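PDB 4N6D: TRAP dicarboxylate transporter-DctP subunit, which probably binds a small solute, perhaps a dicarboxylate, in the periplasm and delivers it to a TRAP-type membrane transporter. Local coordinates for residues A[126-130]-A[131-135]; A[209-212]-A[213-217]; A[256-259]-A[260-264]. One frame throughout, in Å; residues are numbered along the deposited sequence.

How the contacts relate
The three contacts follow one another along the chain, and each is a local stretch of helix or helix end. Contact 1 closes helix 117-131 and leads toward strand 139-146, contact 2 is the turn and short helix after strand 205-208, and contact 3 lies on the long helix 249-285. Contacts 1 and 3 have centres about 15 Å apart and are joined by a salt bridge between D126 and R260. Contact 2, about 32 Å from contact 1 between centres and on the opposite side of the chain's centre, packs on a later part of helix 249-285. That helix thus ties both regions together, consistent with the long connecting helix of TRAP solute-binding proteins.

Contact 1. Residues A[126-130]-A[131-135]; sequences DLYTK and YQPKE
L127 has its CG anti to the backbone N (chi1 -173°) and Y131 has its CG beside the backbone N (chi1 -82°), which sets the leucine branch against the tyrosine ring one helical turn later. L127 CD1 lies 3.5 Å from Y131 CE1. The backbone O of L127 meets the same ring at its edge, in plane, 3.5 Å from Y131 CD1. This carbonyl also accepts the N-H of Y131, with Y131 N 3.0 Å from L127 O. K130 runs extended alongside the ring and points the same way, K130 CD standing 3.8 Å from Y131 CE1.

One residue on, the helix closes: Q132 N is 2.8 Å from Y128 O, and Q132 itself leaves helical geometry with positive phi. The end of its bent side chain comes over one face of the Y128 ring, the amide plane 54° from that of the ring. P133 packs on the same tyrosine, P133 CD 3.7 Å from Y128 CD1, while the ring also touches V141 and M144 of strand 139-146.

This is a helix C-terminus followed by a residue in the left-handed region, Q132, and a proline. The parallel run of K130 and Y131 brings ammonium and hydroxyl to one acceptor, D328 OD2 of helix 322-337, so a single carboxylate, probably kept ionised by the lysine, ties down the helix end.

Contact 2. Residues A[209-212]-A[213-217]; sequences SFEV and LKDLN
F210 and L213 lie side by side and point the same way, the phenyl CD1 of F210 3.9 Å from L213 CD1. F210 belongs to a type I beta turn running from S209 to V212, which links strand 205-208 to the short helix. Its carbonyl accepts the N-H of L213, three residues on, a turn-type bond leading into the helix: L213 N is 3.0 Å from F210 O, the N-H approaching from above the carbonyl plane. S277 OG of helix 249-285 also bonds to F210 O. Both hydrophobic side chains rest on M153 of strand 151-154 and on E225.

E211 comes next. Its carbonyl takes a nearly axial bond from D215, whose N is 2.9 Å from E211 O, and a weak one from the N-H of K214. With CG placed between the backbone N and the carbonyl carbon (chi1 87°), the glutamate chain bends back toward S209. The aspartate therefore meets its methylene part: D215 OD2 is 3.2 Å from E211 CG. The two carboxylates are turned 68° against each other, with E211 OE2 4.9 Å from D215 OD2.

V212 O accepts the N-H of L216, with L216 N 3.1 Å away and again above the carbonyl plane. V212 CG1 and L216 CD1 touch only loosely at 4.3 Å, and the valine also packs on M153 and F218.

F210, V212 and L213 thus rest on M153 of the sheet, while E211 and D215 meet helix 249-285 at H273. D215 OD2 is hydrogen-bonded to H273 NE2; two carboxylates this close would tend to favour a protonated histidine there.

Contact 3. Residues A[256-259]-A[260-264]; sequences NDLG and REQAE
L258 and Q262 form the shortest direct backbone bond of this helical turn, Q262 N lying 2.8 Å from L258 O. G259 and A263 follow, with A263 N 3.2 Å from G259 O. Among the side chains, L258 CD2 meets the carboxylate of E261 at 3.7 Å from OE1. The glutamate, CG anti to its carbonyl carbon (chi1 -63°) and extended beyond, runs back past the preceding turn and puts its CG 3.3 Å from D257 O.

Just before these bonds the regular pattern is interrupted: the pairs N256-R260 and D257-E261 both lack the direct backbone bond. A water bridges the first pair, donating to N256 O and accepting from R260 N, each at 2.9 Å. N256 O also takes the N-H of G259, three residues on, with G259 N at 3.1 Å. A second water bonds weakly to D257 O and goes to the E261 side chain, not its N-H, though its modelled approach to the carboxylate is doubtfully short.

Further out, neighbouring elements fix these side chains. Helix 43-58 receives L258 on W51, V55 and R58. R58 also makes a salt bridge with E261 OE1, and Q262 is held through both ends of its amide, NE2 to Q47 OE1 and OE1 to R50 NH1. T143 OG1 of strand 139-146 gives G259 O a second partner, and R260 NH2 reaches Y336 OH.

The first water thus gives the R260 N-H its acceptor and N256 O a second partner where the direct bond is missing, and R58 probably keeps E261 ionised.

Contact 1. Residues A[126-130]-A[131-135]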
loop_
_atom_site.group_PDB
_atom_site.type_symbol
_atom_site.label_atom_id
_atom_site.label_comp_id
_atom_site.label_asym_id
_atom_site.label_seq_id
_atom_site.Cartn_x
_atom_site.Cartn_y
_atom_site.Cartn_z
ATOM N N ASP A 126 10.669 8.166 -3.683
ATOM C CA ASP A 126 11.243 9.204 -4.523
ATOM C C ASP A 126 10.388 10.476 -4.543
ATOM O O ASP A 126 10.922 11.596 -4.536
ATOM C CB ASP A 126 11.446 8.741 -5.973
ATOM C CG ASP A 126 12.651 7.849 -6.158
ATOM O OD1 ASP A 126 13.452 7.684 -5.212
ATOM O OD2 ASP A 126 12.827 7.367 -7.304
ATOM N N LEU A 127 9.067 10.318 -4.597
ATOM C CA LEU A 127 8.203 11.477 -4.631
ATOM C C LEU A 127 8.338 12.251 -3.325
ATOM O O LEU A 127 8.431 13.481 -3.338
ATOM C CB LEU A 127 6.740 11.091 -4.895
ATOM C CG LEU A 127 5.838 12.302 -5.099
ATOM C CD1 LEU A 127 5.989 12.868 -6.526
ATOM C CD2 LEU A 127 4.369 11.983 -4.788
ATOM N N TYR A 128 8.335 11.529 -2.208
ATOM C CA TYR A 128 8.507 12.152 -0.905
ATOM C C TYR A 128 9.837 12.891 -0.839
ATOM O O TYR A 128 9.895 14.035 -0.393
ATOM C CB TYR A 128 8.409 11.123 0.239
ATOM C CG TYR A 128 9.013 11.691 1.498
ATOM C CD1 TYR A 128 8.324 12.637 2.243
ATOM C CD2 TYR A 128 10.307 11.362 1.868
ATOM C CE1 TYR A 128 8.895 13.199 3.350
ATOM C CE2 TYR A 128 10.879 11.926 2.979
ATOM C CZ TYR A 128 10.171 12.833 3.704
ATOM O OH TYR A 128 10.752 13.395 4.818
ATOM N N THR A 129 10.909 12.251 -1.284
ATOM C CA THR A 129 12.231 12.842 -1.187
ATOM C C THR A 129 12.326 14.118 -2.033
ATOM O O THR A 129 13.010 15.085 -1.662
ATOM C CB THR A 129 13.303 11.851 -1.633
ATOM O OG1 THR A 129 13.325 10.759 -0.701
ATOM C CG2 THR A 129 14.658 12.529 -1.676
ATOM N N LYS A 130 11.631 14.118 -3.161
ATOM C CA LYS A 130 11.640 15.262 -4.052
ATOM C C LYS A 130 10.861 16.450 -3.489
ATOM O O LYS A 130 11.308 17.595 -3.582
ATOM C CB LYS A 130 11.080 14.880 -5.424
ATOM C CG LYS A 130 11.020 16.055 -6.380
ATOM C CD LYS A 130 10.466 15.680 -7.734
ATOM C CE LYS A 130 10.620 16.847 -8.691
ATOM N NZ LYS A 130 10.310 16.463 -10.076
ATOM N N TYR A 131 9.688 16.171 -2.927
ATOM C CA TYR A 131 8.767 17.223 -2.545
ATOM C C TYR A 131 8.878 17.663 -1.099
ATOM O O TYR A 131 8.495 18.794 -0.792
ATOM C CB TYR A 131 7.312 16.807 -2.841
ATOM C CG TYR A 131 6.913 17.033 -4.283
ATOM C CD1 TYR A 131 7.210 16.088 -5.268
ATOM C CD2 TYR A 131 6.280 18.195 -4.680
ATOM C CE1 TYR A 131 6.862 16.305 -6.615
ATOM C CE2 TYR A 131 5.919 18.410 -6.004
ATOM C CZ TYR A 131 6.215 17.463 -6.968
ATOM O OH TYR A 131 5.885 17.700 -8.288
ATOM N N GLN A 132 9.403 16.797 -0.233
ATOM C CA GLN A 132 9.515 17.100 1.201
ATOM C C GLN A 132 8.244 17.778 1.708
ATOM O O GLN A 132 8.290 18.866 2.259
ATOM C CB GLN A 132 10.724 17.998 1.450
ATOM C CG GLN A 132 12.051 17.359 1.075
ATOM C CD GLN A 132 12.429 16.235 2.005
ATOM O OE1 GLN A 132 12.522 15.077 1.600
ATOM N NE2 GLN A 132 12.640 16.565 3.262
ATOM N N PRO A 133 7.084 17.126 1.525
ATOM C CA PRO A 133 5.852 17.856 1.827
ATOM C C PRO A 133 5.675 18.167 3.316
ATOM O O PRO A 133 6.057 17.397 4.216
ATOM C CB PRO A 133 4.760 16.915 1.328
ATOM C CG PRO A 133 5.362 15.596 1.373
ATOM C CD PRO A 133 6.807 15.776 1.017
ATOM N N LYS A 134 5.091 19.320 3.569
ATOM C CA LYS A 134 4.969 19.797 4.934
ATOM C C LYS A 134 4.036 18.946 5.784
ATOM O O LYS A 134 4.034 19.069 7.026
ATOM C CB LYS A 134 4.521 21.251 4.942
ATOM C CG LYS A 134 3.305 21.531 4.111
ATOM C CD LYS A 134 3.092 23.036 3.974
ATOM C CE LYS A 134 2.041 23.519 4.942
ATOM N NZ LYS A 134 0.695 22.987 4.607
ATOM N N GLU A 135 3.246 18.082 5.144
ATOM C CA GLU A 135 2.406 17.156 5.899
ATOM C C GLU A 135 3.222 16.284 6.851
ATOM O O GLU A 135 2.690 15.750 7.855
ATOM C CB GLU A 135 1.569 16.273 4.966
ATOM C CG GLU A 135 2.364 15.396 4.037
ATOM C CD GLU A 135 1.667 15.158 2.696
ATOM O OE1 GLU A 135 0.996 16.085 2.199
ATOM O OE2 GLU A 135 1.799 14.042 2.160
#

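Contact 2. Residues A[209-212]-A[213-217]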
loop_
_atom_site.group_PDB
_atom_site.type_symbol
_atom_site.label_atom_id
_atom_site.label_comp_id
_atom_site.label_asym_id
_atom_site.label_seq_id
_atom_site.Cartn_x
_atom_site.Cartn_y
_atom_site.Cartn_z
ATOM N N SER A 209 -5.606 -7.008 -2.332
ATOM C CA SER A 209 -4.410 -7.548 -2.941
ATOM C C SER A 209 -4.438 -9.081 -2.900
ATOM O O SER A 209 -5.114 -9.693 -2.070
ATOM C CB SER A 209 -3.127 -6.981 -2.330
ATOM O OG SER A 209 -3.099 -7.145 -0.946
ATOM N N PHE A 210 -3.710 -9.686 -3.821
ATOM C CA PHE A 210 -3.742 -11.134 -4.028
ATOM C C PHE A 210 -3.219 -11.953 -2.855
ATOM O O PHE A 210 -3.485 -13.155 -2.793
ATOM C CB PHE A 210 -2.932 -11.525 -5.276
ATOM C CG PHE A 210 -3.607 -11.231 -6.605
ATOM C CD1 PHE A 210 -4.981 -11.292 -6.754
ATOM C CD2 PHE A 210 -2.843 -10.918 -7.714
ATOM C CE1 PHE A 210 -5.587 -11.039 -7.994
ATOM C CE2 PHE A 210 -3.426 -10.668 -8.945
ATOM C CZ PHE A 210 -4.799 -10.737 -9.099
ATOM N N GLU A 211 -2.488 -11.358 -1.908
ATOM C CA GLU A 211 -1.964 -12.201 -0.835
ATOM C C GLU A 211 -3.080 -12.865 -0.019
ATOM O O GLU A 211 -2.847 -13.876 0.642
ATOM C CB GLU A 211 -0.987 -11.460 0.094
ATOM C CG GLU A 211 -1.618 -10.732 1.209
ATOM C CD GLU A 211 -2.046 -9.387 0.793
ATOM O OE1 GLU A 211 -1.958 -9.119 -0.432
ATOM O OE2 GLU A 211 -2.436 -8.602 1.685
ATOM N N VAL A 212 -4.284 -12.299 -0.047
ATOM C CA VAL A 212 -5.372 -12.845 0.771
ATOM C C VAL A 212 -5.817 -14.223 0.261
ATOM O O VAL A 212 -6.475 -14.982 0.968
ATOM C CB VAL A 212 -6.592 -11.889 0.832
ATOM C CG1 VAL A 212 -6.192 -10.543 1.426
ATOM C CG2 VAL A 212 -7.199 -11.699 -0.538
ATOM N N LEU A 213 -5.466 -14.535 -0.980
ATOM C CA LEU A 213 -5.846 -15.818 -1.561
ATOM C C LEU A 213 -5.293 -16.988 -0.756
ATOM O O LEU A 213 -5.981 -18.002 -0.569
ATOM C CB LEU A 213 -5.399 -15.891 -3.030
ATOM C CG LEU A 213 -6.281 -15.020 -3.936
ATOM C CD1 LEU A 213 -5.641 -14.833 -5.299
ATOM C CD2 LEU A 213 -7.723 -15.597 -4.058
ATOM N N LYS A 214 -4.059 -16.836 -0.276
ATOM C CA LYS A 214 -3.432 -17.796 0.620
ATOM C C LYS A 214 -3.592 -17.394 2.085
ATOM O O LYS A 214 -3.999 -18.202 2.900
ATOM C CB LYS A 214 -1.938 -17.937 0.332
ATOM C CG LYS A 214 -1.245 -18.924 1.254
ATOM C CD LYS A 214 0.235 -19.084 0.939
ATOM C CE LYS A 214 0.889 -20.061 1.923
ATOM N NZ LYS A 214 2.348 -20.184 1.659
ATOM N N ASP A 215 -3.261 -16.140 2.418
ATOM C CA ASP A 215 -3.147 -15.741 3.821
ATOM C C ASP A 215 -4.469 -15.905 4.579
ATOM O O ASP A 215 -4.488 -16.216 5.774
ATOM C CB ASP A 215 -2.705 -14.276 3.940
ATOM C CG ASP A 215 -1.266 -14.034 3.477
ATOM O OD1 ASP A 215 -0.549 -14.989 3.091
ATOM O OD2 ASP A 215 -0.864 -12.856 3.517
ATOM N N LEU A 216 -5.567 -15.653 3.879
ATOM C CA LEU A 216 -6.908 -15.832 4.418
ATOM C C LEU A 216 -7.704 -16.924 3.670
ATOM O O LEU A 216 -8.922 -17.050 3.810
ATOM C CB LEU A 216 -7.642 -14.500 4.376
ATOM C CG LEU A 216 -7.070 -13.430 5.310
ATOM C CD1 LEU A 216 -7.786 -12.088 5.116
ATOM C CD2 LEU A 216 -7.161 -13.870 6.760
ATOM N N ASN A 217 -6.996 -17.717 2.881
ATOM C CA ASN A 217 -7.595 -18.865 2.199
ATOM C C ASN A 217 -8.774 -18.492 1.311
ATOM O O ASN A 217 -9.656 -19.317 1.072
ATOM C CB ASN A 217 -8.042 -19.929 3.216
ATOM C CG ASN A 217 -8.310 -21.292 2.567
ATOM O OD1 ASN A 217 -7.674 -21.678 1.586
ATOM N ND2 ASN A 217 -9.288 -22.007 3.096
#

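Contact 3. Residues A[256-259]-A[260-264]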
loop_
_atom_site.group_PDB
_atom_site.type_symbol
_atom_site.label_atom_id
_atom_site.label_comp_id
_atom_site.label_asym_id
_atom_site.label_seq_id
_atom_site.Cartn_x
_atom_site.Cartn_y
_atom_site.Cartn_z
ATOM N N ASN A 256 19.223 7.078 7.702
ATOM C CA ASN A 256 19.002 7.805 6.472
ATOM C C ASN A 256 19.251 6.884 5.299
ATOM O O ASN A 256 18.447 6.821 4.371
ATOM C CB ASN A 256 19.930 9.007 6.383
ATOM C CG ASN A 256 19.391 10.208 7.106
ATOM O OD1 ASN A 256 18.189 10.334 7.288
ATOM N ND2 ASN A 256 20.275 11.112 7.500
ATOM N N ASP A 257 20.364 6.155 5.339
ATOM C CA ASP A 257 20.676 5.224 4.252
ATOM C C ASP A 257 19.633 4.120 4.098
ATOM O O ASP A 257 19.349 3.648 2.987
ATOM C CB ASP A 257 22.053 4.598 4.463
ATOM C CG ASP A 257 23.192 5.568 4.180
ATOM O OD1 ASP A 257 22.945 6.618 3.577
ATOM O OD2 ASP A 257 24.334 5.270 4.552
ATOM N N LEU A 258 19.025 3.706 5.206
ATOM C CA LEU A 258 17.969 2.707 5.136
ATOM C C LEU A 258 16.640 3.187 4.532
ATOM O O LEU A 258 15.746 2.393 4.285
ATOM C CB LEU A 258 17.689 2.115 6.522
ATOM C CG LEU A 258 18.614 0.979 6.907
ATOM C CD1 LEU A 258 18.566 0.760 8.418
ATOM C CD2 LEU A 258 18.267 -0.301 6.131
ATOM N N GLY A 259 16.471 4.481 4.305
ATOM C CA GLY A 259 15.166 4.937 3.843
ATOM C C GLY A 259 14.797 4.341 2.487
ATOM O O GLY A 259 13.765 3.681 2.324
ATOM N N ARG A 260 15.638 4.581 1.492
ATOM C CA ARG A 260 15.384 4.014 0.172
ATOM C C ARG A 260 15.491 2.486 0.192
ATOM O O ARG A 260 14.682 1.783 -0.426
ATOM C CB ARG A 260 16.352 4.585 -0.867
ATOM C CG ARG A 260 15.987 4.166 -2.269
ATOM C CD ARG A 260 17.189 4.274 -3.191
ATOM N NE ARG A 260 16.891 3.645 -4.473
ATOM C CZ ARG A 260 16.140 4.205 -5.403
ATOM N NH1 ARG A 260 15.654 5.422 -5.203
ATOM N NH2 ARG A 260 15.900 3.561 -6.543
ATOM N N GLU A 261 16.482 1.968 0.904
ATOM C CA GLU A 261 16.700 0.532 0.956
ATOM C C GLU A 261 15.456 -0.160 1.488
ATOM O O GLU A 261 15.043 -1.200 0.984
ATOM C CB GLU A 261 17.857 0.166 1.883
ATOM C CG GLU A 261 19.208 0.688 1.490
ATOM C CD GLU A 261 20.327 0.070 2.322
ATOM O OE1 GLU A 261 20.074 -0.979 2.951
ATOM O OE2 GLU A 261 21.451 0.630 2.318
ATOM N N GLN A 262 14.883 0.383 2.556
ATOM C CA GLN A 262 13.746 -0.272 3.191
ATOM C C GLN A 262 12.488 -0.178 2.331
ATOM O O GLN A 262 11.654 -1.091 2.344
ATOM C CB GLN A 262 13.515 0.275 4.609
ATOM C CG GLN A 262 12.528 -0.519 5.436
ATOM C CD GLN A 262 13.042 -1.878 5.796
ATOM O OE1 GLN A 262 14.220 -2.155 5.651
ATOM N NE2 GLN A 262 12.160 -2.731 6.294
ATOM N N ALA A 263 12.343 0.915 1.587
ATOM C CA ALA A 263 11.242 1.037 0.638
ATOM C C ALA A 263 11.338 -0.118 -0.384
ATOM O O ALA A 263 10.357 -0.831 -0.651
ATOM C CB ALA A 263 11.299 2.399 -0.070
ATOM N N GLU A 264 12.523 -0.293 -0.964
ATOM C CA GLU A 264 12.757 -1.370 -1.933
ATOM C C GLU A 264 12.577 -2.746 -1.307
ATOM O O GLU A 264 11.942 -3.624 -1.879
ATOM C CB GLU A 264 14.162 -1.267 -2.533
ATOM C CG GLU A 264 14.454 -2.316 -3.582
ATOM C CD GLU A 264 15.762 -2.077 -4.323
ATOM O OE1 GLU A 264 16.254 -0.936 -4.348
ATOM O OE2 GLU A 264 16.298 -3.043 -4.886
HETATM O O HOH W 1 17.790 6.488 1.589
HETATM O O HOH W 2 21.936 2.667 1.063
#